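Local coordinates for reticulocyte binding protein (Streptococcus agalactiae COH1, PDB 3FAW) that probably hydrolyses alpha-1,6-glucosidic linkages in pullulan and related branched glucans as a cell-wall-anchored streptococcal pullulanase, at residues I80-I85 and L94-D99; V158-Y163 and Y201-E206; R702-F707 and D747-F752. All coordinates share one frame; numbering follows the deposited sequence.

The three contacts follow one another along the chain without overlap. Contacts 1 and 2 each lie within one N-terminal beta domain, whereas contact 3 spans the junction between the barrel part and the C-terminal sheet. Contact 1 is a hairpin of strands 79-88 and 93-98. Contact 2 pairs strands 157-164 and 202-209 of the carbohydrate-binding module 48. Contact 3 sets the end of helix 685-703, which follows the last strand of the eight-stranded parallel barrel, against strand 748-754. The centres of contacts 1 and 2 lie about 43 Å apart, those of contacts 2 and 3 about 59 Å, and those of contacts 1 and 3 about 70 Å. Contact 3 lies across the chain's centre from the other two, consistent with an elongated multidomain pullulanase.

Contact 1. Residues I80-I85 and L94-D99; sequences IQISDI and LIIKGD
Ile82 and Ile96 both place CG1 beside the backbone N (chi1 -60° and -51°), which leaves each CG2 on the far side from that N; the two methyls, Ile82 CG2 and Ile96 CG2, come to 4.0 Å across the hairpin. Ile85 adopts the less common rotamer with CG1 between the backbone N and the carbonyl carbon (chi1 67°); its CD1 then lies 3.8 Å from CD1 of Leu94, the two side chains crossing at a slant. These isoleucines and the leucine form the apolar part of the contact.

The backbones run antiparallel, with short axes 4.5 Å apart, but the register is interrupted. Ser83 and Asp84 both face Lys97, which is a classic beta bulge. Lys97 is held through both its backbone O and N: its O accepts from Ser83 N at 2.8 Å through a bent bond, and its N donates to Asp84 O at 2.8 Å in a straighter one. Beyond the bulge, Ile85 CA approaches Ile95 O to 3.2 Å, a CA-H...O contact beside the Ile85-Ile96 pair. Where the strands spread at the other end, one water bridges them, donating to Gln81 O and accepting from Asp99 N.

Asp84 OD1 receives Ile85 N from above the carboxylate plane and also forms a salt bridge with Lys63, a neighbour that should favour its ionised form. Helix 64-69 covers the apolar face, Ile66 and Leu67 packing on Ile82, Ile85 and Leu94. Strand 93-98 is flanked on its other edge by strand 50-55, and strand 79-88 by strand 71-73.

Contact 2. Residues V158-Y163 and Y201-E206; sequences VTMIIY and YYYLYE. With CA (calcium ion), chain B.
Tyr163 lays its ring alongside Leu204, with CE2 4.0 Å from Leu204 CG and OH 3.5 Å from Leu204 CD1. The ring turns an edge to the opposing backbone, and Leu204 N lies near its plane. On the other face of the sheet, Met160 extends with CG anti to the backbone N (chi1 -170°), then bends at chi3 so that CE reaches Tyr205 OH at 3.3 Å. Its SD stands 5.1 Å from the centroid of the Tyr203 ring, an oblique Met-aromatic contact. Val158 CG1 adds a slanting approach to Tyr205 CD1.

Six backbone hydrogen bonds give a regular antiparallel register. Ile161 N meets Leu204 O at 2.9 Å with an angle of 171° at the hydrogen, and Leu204 N returns a bond to Ile161 O; the pairs Thr159-Glu206 and Tyr163-Tyr202 repeat this reciprocal pattern.

Tyr202 leads its ring away from the partner strand, and its OH binds a calcium ion at 2.6 Å. Four waters, with the carbonyl oxygens of Lys165 and Lys363, complete the seven ligands. Tyr203 OH hydrogen-bonds Asp218, while its ring stacks on Phe243.

Within the carbohydrate-binding module 48, strand 157-164 also pairs with strand 170-179, and strand 202-209 with strands 212-216 and 241-242. Strand 146-151 packs on the face carrying Val158, Met160 and Tyr205.

Contact 3. Residues R702-F707 and D747-F752; sequences RSTDAF and DIYAVF
Thr704 to Phe707 leave the end of helix 685-703 through a short 3-10 turn and face strand 748-752 across a gap that side chains fill, the nearest CA atoms, of Ala706 and Tyr749, being 7.4 Å apart. Tyr749 carries most of the contact. Thr704 CG2 sits over one face of its ring, 4.1 Å from the centroid and 23° off the normal, a CH-pi contact displaced toward the rim. This methyl occupies the position between the backbone N and the carbonyl carbon, which leaves OG1 anti to the backbone N (chi1 173°).

From there Thr704 OG1 accepts Ala706 N at 3.2 Å, closing an ST turn, and it is also hydrogen-bonded to Asp743. Ala706 CB comes to 4.0 Å from Tyr749 CD2. The Phe707 ring stands oblique to that of Tyr749, their planes at 58°, with CZ 4.1 Å from Tyr749 CB. Val751 CG2 meets the edge of the Phe707 ring, 4.0 Å from CE1. A water donates to both Ser703 OG and Tyr749 OH, each at 2.7 Å, so the tyrosine hydroxyl has a polar link back to the helix end.

Ala706 O is held by Thr741 of the adjacent strand and by Gln612. Such an aromatic-lined junction joins helix 685-703, which comes after the last strand of the TIM barrel, to the C-terminal beta domain, the domain pairing expected of alpha-amylase-family enzymes such as pullulanases.

Contact 1. Residues I80-I85 and L94-D99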
loop_
_atom_site.group_PDB
_atom_site.type_symbol
_atom_site.label_atom_id
_atom_site.label_comp_id
_atom_site.label_asym_id
_atom_site.label_seq_id
_atom_site.Cartn_x
_atom_site.Cartn_y
_atom_site.Cartn_z
ATOM N N ILE A 80 -37.566 -11.198 32.339
ATOM C CA ILE A 80 -36.438 -10.559 33.018
ATOM C C ILE A 80 -36.893 -9.227 33.620
ATOM O O ILE A 80 -37.601 -8.453 32.971
ATOM C CB ILE A 80 -35.248 -10.320 32.057
ATOM C CG1 ILE A 80 -34.853 -11.616 31.344
ATOM C CG2 ILE A 80 -34.048 -9.766 32.817
ATOM C CD1 ILE A 80 -34.342 -12.708 32.275
ATOM N N GLN A 81 -36.486 -8.971 34.861
ATOM C CA GLN A 81 -36.895 -7.765 35.574
ATOM C C GLN A 81 -36.137 -6.540 35.064
ATOM O O GLN A 81 -34.909 -6.545 34.995
ATOM C CB GLN A 81 -36.671 -7.932 37.082
ATOM C CG GLN A 81 -37.276 -6.818 37.939
ATOM C CD GLN A 81 -37.318 -7.170 39.422
ATOM O OE1 GLN A 81 -36.594 -8.049 39.889
ATOM N NE2 GLN A 81 -38.171 -6.475 40.168
ATOM N N ILE A 82 -36.882 -5.501 34.701
ATOM C CA ILE A 82 -36.301 -4.227 34.296
ATOM C C ILE A 82 -36.032 -3.386 35.545
ATOM O O ILE A 82 -36.966 -3.008 36.252
ATOM C CB ILE A 82 -37.242 -3.461 33.342
ATOM C CG1 ILE A 82 -37.495 -4.286 32.077
ATOM C CG2 ILE A 82 -36.657 -2.092 32.984
ATOM C CD1 ILE A 82 -38.403 -3.608 31.067
ATOM N N SER A 83 -34.757 -3.105 35.813
ATOM C CA SER A 83 -34.367 -2.307 36.979
ATOM C C SER A 83 -34.748 -0.834 36.820
ATOM O O SER A 83 -35.251 -0.217 37.757
ATOM C CB SER A 83 -32.862 -2.437 37.248
ATOM O OG SER A 83 -32.539 -3.750 37.671
ATOM N N ASP A 84 -34.499 -0.282 35.634
ATOM C CA ASP A 84 -34.873 1.100 35.308
ATOM C C ASP A 84 -34.754 1.322 33.791
ATOM O O ASP A 84 -34.165 0.497 33.080
ATOM C CB ASP A 84 -33.961 2.086 36.055
ATOM C CG ASP A 84 -34.549 3.488 36.161
ATOM O OD1 ASP A 84 -35.694 3.721 35.706
ATOM O OD2 ASP A 84 -33.850 4.365 36.702
ATOM N N ILE A 85 -35.327 2.421 33.303
ATOM C CA ILE A 85 -35.139 2.850 31.912
ATOM C C ILE A 85 -34.815 4.342 31.823
ATOM O O ILE A 85 -35.169 5.122 32.711
ATOM C CB ILE A 85 -36.371 2.532 31.021
ATOM C CG1 ILE A 85 -37.593 3.361 31.435
ATOM C CG2 ILE A 85 -36.695 1.048 31.073
ATOM C CD1 ILE A 85 -38.790 3.147 30.533
ATOM N N LEU A 94 -34.186 4.007 23.776
ATOM C CA LEU A 94 -34.512 3.743 25.166
ATOM C C LEU A 94 -33.418 2.861 25.757
ATOM O O LEU A 94 -33.167 1.762 25.263
ATOM C CB LEU A 94 -35.863 3.033 25.236
ATOM C CG LEU A 94 -36.443 2.700 26.610
ATOM C CD1 LEU A 94 -36.836 3.972 27.343
ATOM C CD2 LEU A 94 -37.634 1.773 26.449
ATOM N N ILE A 95 -32.759 3.344 26.808
ATOM C CA ILE A 95 -31.727 2.562 27.493
ATOM C C ILE A 95 -32.386 1.768 28.627
ATOM O O ILE A 95 -32.986 2.348 29.530
ATOM C CB ILE A 95 -30.580 3.446 28.032
ATOM C CG1 ILE A 95 -29.995 4.311 26.908
ATOM C CG2 ILE A 95 -29.482 2.588 28.645
ATOM C CD1 ILE A 95 -30.700 5.642 26.728
ATOM N N ILE A 96 -32.275 0.442 28.554
ATOM C CA ILE A 96 -32.955 -0.474 29.468
ATOM C C ILE A 96 -31.929 -1.113 30.402
ATOM O O ILE A 96 -30.952 -1.705 29.935
ATOM C CB ILE A 96 -33.686 -1.600 28.685
ATOM C CG1 ILE A 96 -34.574 -1.012 27.578
ATOM C CG2 ILE A 96 -34.516 -2.454 29.632
ATOM C CD1 ILE A 96 -35.022 -2.028 26.538
ATOM N N LYS A 97 -32.164 -0.996 31.713
ATOM C CA LYS A 97 -31.257 -1.519 32.739
ATOM C C LYS A 97 -31.830 -2.751 33.438
ATOM O O LYS A 97 -33.040 -2.847 33.668
ATOM C CB LYS A 97 -30.957 -0.451 33.797
ATOM C CG LYS A 97 -30.278 0.800 33.261
ATOM C CD LYS A 97 -30.053 1.810 34.375
ATOM C CE LYS A 97 -29.723 3.190 33.832
ATOM N NZ LYS A 97 -28.377 3.234 33.183
ATOM N N GLY A 98 -30.936 -3.670 33.799
ATOM C CA GLY A 98 -31.299 -4.917 34.470
ATOM C C GLY A 98 -30.117 -5.871 34.478
ATOM O O GLY A 98 -29.021 -5.493 34.087
ATOM N N ASP A 99 -30.333 -7.103 34.927
ATOM C CA ASP A 99 -29.275 -8.117 34.945
ATOM C C ASP A 99 -29.405 -8.989 33.698
ATOM O O ASP A 99 -30.236 -9.899 33.647
ATOM C CB ASP A 99 -29.357 -8.962 36.227
ATOM C CG ASP A 99 -28.161 -9.897 36.404
ATOM O OD1 ASP A 99 -27.476 -10.233 35.413
ATOM O OD2 ASP A 99 -27.904 -10.297 37.558
HETATM O O HOH W 1 -32.816 -8.128 35.957
#

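Contact 2. Residues V158-Y163 and Y201-E206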
loop_
_atom_site.group_PDB
_atom_site.type_symbol
_atom_site.label_atom_id
_atom_site.label_comp_id
_atom_site.label_asym_id
_atom_site.label_seq_id
_atom_site.Cartn_x
_atom_site.Cartn_y
_atom_site.Cartn_z
ATOM N N VAL A 158 -18.638 -25.576 14.763
ATOM C CA VAL A 158 -17.599 -25.359 13.764
ATOM C C VAL A 158 -16.977 -26.714 13.431
ATOM O O VAL A 158 -16.602 -27.471 14.330
ATOM C CB VAL A 158 -16.527 -24.360 14.257
ATOM C CG1 VAL A 158 -15.404 -24.218 13.238
ATOM C CG2 VAL A 158 -17.160 -22.994 14.534
ATOM N N THR A 159 -16.904 -27.016 12.136
ATOM C CA THR A 159 -16.349 -28.273 11.642
ATOM C C THR A 159 -15.257 -27.986 10.621
ATOM O O THR A 159 -15.444 -27.155 9.736
ATOM C CB THR A 159 -17.447 -29.119 10.966
ATOM O OG1 THR A 159 -18.512 -29.356 11.898
ATOM C CG2 THR A 159 -16.890 -30.448 10.474
ATOM N N MET A 160 -14.119 -28.667 10.749
ATOM C CA MET A 160 -13.053 -28.574 9.757
ATOM C C MET A 160 -13.259 -29.633 8.675
ATOM O O MET A 160 -13.522 -30.797 8.976
ATOM C CB MET A 160 -11.678 -28.759 10.402
ATOM C CG MET A 160 -10.516 -28.436 9.467
ATOM S SD MET A 160 -8.905 -28.974 10.075
ATOM C CE MET A 160 -8.514 -27.685 11.264
ATOM N N ILE A 161 -13.144 -29.214 7.419
ATOM C CA ILE A 161 -13.178 -30.122 6.282
ATOM C C ILE A 161 -11.779 -30.162 5.689
ATOM O O ILE A 161 -11.212 -29.116 5.375
ATOM C CB ILE A 161 -14.161 -29.647 5.191
ATOM C CG1 ILE A 161 -15.546 -29.379 5.782
ATOM C CG2 ILE A 161 -14.250 -30.687 4.074
ATOM C CD1 ILE A 161 -16.532 -28.838 4.771
ATOM N N ILE A 162 -11.233 -31.367 5.532
ATOM C CA ILE A 162 -9.851 -31.540 5.086
ATOM C C ILE A 162 -9.810 -32.114 3.670
ATOM O O ILE A 162 -10.531 -33.065 3.357
ATOM C CB ILE A 162 -9.054 -32.429 6.070
ATOM C CG1 ILE A 162 -9.104 -31.822 7.478
ATOM C CG2 ILE A 162 -7.612 -32.574 5.615
ATOM C CD1 ILE A 162 -8.266 -32.549 8.512
ATOM N N TYR A 163 -8.964 -31.521 2.823
ATOM C CA TYR A 163 -8.889 -31.866 1.403
ATOM C C TYR A 163 -7.507 -32.398 1.032
ATOM O O TYR A 163 -6.493 -31.906 1.525
ATOM C CB TYR A 163 -9.210 -30.649 0.534
ATOM C CG TYR A 163 -10.554 -30.009 0.833
ATOM C CD1 TYR A 163 -11.695 -30.365 0.116
ATOM C CD2 TYR A 163 -10.680 -29.051 1.832
ATOM C CE1 TYR A 163 -12.923 -29.782 0.388
ATOM C CE2 TYR A 163 -11.905 -28.461 2.113
ATOM C CZ TYR A 163 -13.022 -28.829 1.388
ATOM O OH TYR A 163 -14.238 -28.250 1.668
ATOM N N TYR A 201 -1.723 -30.649 3.122
ATOM C CA TYR A 201 -3.182 -30.832 3.062
ATOM C C TYR A 201 -3.898 -29.492 3.230
ATOM O O TYR A 201 -3.348 -28.547 3.810
ATOM C CB TYR A 201 -3.669 -31.834 4.117
ATOM C CG TYR A 201 -3.495 -33.291 3.724
ATOM C CD1 TYR A 201 -2.270 -33.939 3.883
ATOM C CD2 TYR A 201 -4.558 -34.022 3.194
ATOM C CE1 TYR A 201 -2.110 -35.279 3.523
ATOM C CE2 TYR A 201 -4.408 -35.356 2.834
ATOM C CZ TYR A 201 -3.183 -35.979 3.001
ATOM O OH TYR A 201 -3.035 -37.304 2.650
ATOM N N TYR A 202 -5.126 -29.421 2.721
ATOM C CA TYR A 202 -5.890 -28.175 2.724
ATOM C C TYR A 202 -7.136 -28.292 3.603
ATOM O O TYR A 202 -7.620 -29.393 3.850
ATOM C CB TYR A 202 -6.285 -27.794 1.300
ATOM C CG TYR A 202 -5.131 -27.771 0.324
ATOM C CD1 TYR A 202 -5.027 -28.726 -0.689
ATOM C CD2 TYR A 202 -4.140 -26.803 0.415
ATOM C CE1 TYR A 202 -3.967 -28.699 -1.595
ATOM C CE2 TYR A 202 -3.072 -26.778 -0.477
ATOM C CZ TYR A 202 -2.992 -27.722 -1.478
ATOM O OH TYR A 202 -1.942 -27.683 -2.367
ATOM N N TYR A 203 -7.642 -27.155 4.080
ATOM C CA TYR A 203 -8.797 -27.150 4.974
ATOM C C TYR A 203 -9.698 -25.919 4.835
ATOM O O TYR A 203 -9.240 -24.817 4.519
ATOM C CB TYR A 203 -8.354 -27.322 6.440
ATOM C CG TYR A 203 -7.556 -26.169 7.012
ATOM C CD1 TYR A 203 -8.157 -25.219 7.840
ATOM C CD2 TYR A 203 -6.199 -26.026 6.730
ATOM C CE1 TYR A 203 -7.429 -24.159 8.367
ATOM C CE2 TYR A 203 -5.464 -24.969 7.253
ATOM C CZ TYR A 203 -6.083 -24.041 8.070
ATOM O OH TYR A 203 -5.350 -22.996 8.584
ATOM N N LEU A 204 -10.992 -26.143 5.060
ATOM C CA LEU A 204 -11.966 -25.074 5.248
ATOM C C LEU A 204 -12.681 -25.320 6.574
ATOM O O LEU A 204 -12.614 -26.423 7.120
ATOM C CB LEU A 204 -12.981 -25.044 4.102
ATOM C CG LEU A 204 -12.488 -24.582 2.726
ATOM C CD1 LEU A 204 -13.573 -24.786 1.675
ATOM C CD2 LEU A 204 -12.038 -23.125 2.748
ATOM N N TYR A 205 -13.348 -24.291 7.093
ATOM C CA TYR A 205 -14.202 -24.433 8.275
ATOM C C TYR A 205 -15.660 -24.235 7.886
ATOM O O TYR A 205 -15.997 -23.249 7.234
ATOM C CB TYR A 205 -13.832 -23.405 9.347
ATOM C CG TYR A 205 -12.539 -23.691 10.071
ATOM C CD1 TYR A 205 -12.405 -24.824 10.870
ATOM C CD2 TYR A 205 -11.452 -22.822 9.970
ATOM C CE1 TYR A 205 -11.219 -25.089 11.544
ATOM C CE2 TYR A 205 -10.264 -23.078 10.644
ATOM C CZ TYR A 205 -10.158 -24.213 11.430
ATOM O OH TYR A 205 -8.982 -24.480 12.092
ATOM N N GLU A 206 -16.517 -25.169 8.287
ATOM C CA GLU A 206 -17.960 -25.017 8.112
ATOM C C GLU A 206 -18.598 -24.549 9.417
ATOM O O GLU A 206 -18.578 -25.266 10.422
ATOM C CB GLU A 206 -18.610 -26.320 7.640
ATOM C CG GLU A 206 -20.055 -26.134 7.183
ATOM C CD GLU A 206 -20.652 -27.398 6.589
ATOM O OE1 GLU A 206 -20.697 -28.424 7.299
ATOM O OE2 GLU A 206 -21.079 -27.360 5.416
HETATM CA CA CA B . -0.795 -29.666 -3.573
HETATM O O HOH W 2 -20.658 -26.754 11.721
HETATM O O HOH W 3 -0.378 -30.961 -5.606
HETATM O O HOH W 4 -2.767 -29.294 -4.878
HETATM O O HOH W 5 1.335 -30.828 -3.116
HETATM O O HOH W 6 -0.242 -29.704 -1.118
#

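Contact 3. Residues R702-F707 and D747-F752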
loop_
_atom_site.group_PDB
_atom_site.type_symbol
_atom_site.label_atom_id
_atom_site.label_comp_id
_atom_site.label_asym_id
_atom_site.label_seq_id
_atom_site.Cartn_x
_atom_site.Cartn_y
_atom_site.Cartn_z
ATOM N N ARG A 702 22.985 9.838 -1.649
ATOM C CA ARG A 702 23.519 8.986 -0.582
ATOM C C ARG A 702 24.934 9.380 -0.146
ATOM O O ARG A 702 25.406 8.951 0.914
ATOM C CB ARG A 702 23.484 7.516 -1.016
ATOM C CG ARG A 702 22.069 7.004 -1.306
ATOM C CD ARG A 702 22.022 5.491 -1.502
ATOM N NE ARG A 702 22.366 4.770 -0.276
ATOM C CZ ARG A 702 22.592 3.459 -0.200
ATOM N NH1 ARG A 702 22.510 2.689 -1.282
ATOM N NH2 ARG A 702 22.909 2.909 0.968
ATOM N N SER A 703 25.604 10.199 -0.954
ATOM C CA SER A 703 26.976 10.614 -0.669
ATOM C C SER A 703 27.080 11.683 0.424
ATOM O O SER A 703 28.163 11.900 0.962
ATOM C CB SER A 703 27.653 11.127 -1.946
ATOM O OG SER A 703 27.156 12.403 -2.321
ATOM N N THR A 704 25.972 12.351 0.743
ATOM C CA THR A 704 26.007 13.483 1.675
ATOM C C THR A 704 24.669 13.705 2.384
ATOM O O THR A 704 23.609 13.686 1.752
ATOM C CB THR A 704 26.405 14.790 0.938
ATOM O OG1 THR A 704 26.285 15.909 1.824
ATOM C CG2 THR A 704 25.516 15.022 -0.277
ATOM N N ASP A 705 24.730 13.949 3.694
ATOM C CA ASP A 705 23.527 14.241 4.483
ATOM C C ASP A 705 22.961 15.652 4.255
ATOM O O ASP A 705 21.968 16.032 4.888
ATOM C CB ASP A 705 23.756 13.967 5.980
ATOM C CG ASP A 705 24.815 14.867 6.607
ATOM O OD1 ASP A 705 24.890 16.066 6.265
ATOM O OD2 ASP A 705 25.564 14.366 7.473
ATOM N N ALA A 706 23.578 16.421 3.354
ATOM C CA ALA A 706 23.008 17.692 2.897
ATOM C C ALA A 706 21.590 17.524 2.346
ATOM O O ALA A 706 20.773 18.436 2.456
ATOM C CB ALA A 706 23.897 18.328 1.838
ATOM N N PHE A 707 21.310 16.368 1.747
ATOM C CA PHE A 707 19.993 16.086 1.169
ATOM C C PHE A 707 19.120 15.216 2.089
ATOM O O PHE A 707 18.012 14.832 1.712
ATOM C CB PHE A 707 20.156 15.394 -0.190
ATOM C CG PHE A 707 20.966 16.187 -1.190
ATOM C CD1 PHE A 707 20.509 17.414 -1.660
ATOM C CD2 PHE A 707 22.176 15.698 -1.674
ATOM C CE1 PHE A 707 21.250 18.148 -2.582
ATOM C CE2 PHE A 707 22.923 16.425 -2.599
ATOM C CZ PHE A 707 22.461 17.648 -3.054
ATOM N N ASP A 747 31.339 21.139 3.665
ATOM C CA ASP A 747 30.681 20.991 2.307
ATOM C C ASP A 747 29.324 21.618 1.959
ATOM O O ASP A 747 28.308 21.353 2.601
ATOM C CB ASP A 747 30.736 19.530 1.833
ATOM C CG ASP A 747 32.154 18.975 1.815
ATOM O OD1 ASP A 747 33.088 19.691 2.242
ATOM O OD2 ASP A 747 32.329 17.818 1.380
ATOM N N ILE A 748 29.347 22.424 0.890
ATOM C CA ILE A 748 28.171 23.135 0.375
ATOM C C ILE A 748 27.736 22.574 -0.986
ATOM O O ILE A 748 28.571 22.352 -1.863
ATOM C CB ILE A 748 28.466 24.656 0.213
ATOM C CG1 ILE A 748 28.707 25.309 1.580
ATOM C CG2 ILE A 748 27.316 25.367 -0.505
ATOM C CD1 ILE A 748 29.359 26.689 1.497
ATOM N N TYR A 749 26.428 22.365 -1.156
ATOM C CA TYR A 749 25.850 21.903 -2.425
ATOM C C TYR A 749 24.741 22.847 -2.894
ATOM O O TYR A 749 23.822 23.147 -2.133
ATOM C CB TYR A 749 25.275 20.489 -2.274
ATOM C CG TYR A 749 26.314 19.418 -2.021
ATOM C CD1 TYR A 749 26.796 18.629 -3.060
ATOM C CD2 TYR A 749 26.811 19.193 -0.742
ATOM C CE1 TYR A 749 27.757 17.643 -2.831
ATOM C CE2 TYR A 749 27.771 18.211 -0.502
ATOM C CZ TYR A 749 28.238 17.440 -1.550
ATOM O OH TYR A 749 29.188 16.467 -1.314
ATOM N N ALA A 750 24.827 23.306 -4.144
ATOM C CA ALA A 750 23.803 24.184 -4.727
ATOM C C ALA A 750 23.158 23.531 -5.945
ATOM O O ALA A 750 23.860 23.105 -6.862
ATOM C CB ALA A 750 24.408 25.525 -5.115
ATOM N N VAL A 751 21.825 23.471 -5.946
ATOM C CA VAL A 751 21.050 22.857 -7.030
ATOM C C VAL A 751 20.302 23.927 -7.828
ATOM O O VAL A 751 19.577 24.739 -7.254
ATOM C CB VAL A 751 20.001 21.855 -6.479
ATOM C CG1 VAL A 751 19.311 21.111 -7.629
ATOM C CG2 VAL A 751 20.646 20.872 -5.506
ATOM N N PHE A 752 20.484 23.912 -9.148
ATOM C CA PHE A 752 19.818 24.843 -10.061
ATOM C C PHE A 752 18.952 24.065 -11.045
ATOM O O PHE A 752 19.442 23.145 -11.697
ATOM C CB PHE A 752 20.850 25.651 -10.851
ATOM C CG PHE A 752 21.808 26.436 -9.992
ATOM C CD1 PHE A 752 21.571 27.773 -9.708
ATOM C CD2 PHE A 752 22.958 25.842 -9.489
ATOM C CE1 PHE A 752 22.454 28.499 -8.926
ATOM C CE2 PHE A 752 23.842 26.560 -8.708
ATOM C CZ PHE A 752 23.590 27.892 -8.427
HETATM O O HOH W 7 29.144 14.229 -2.820
#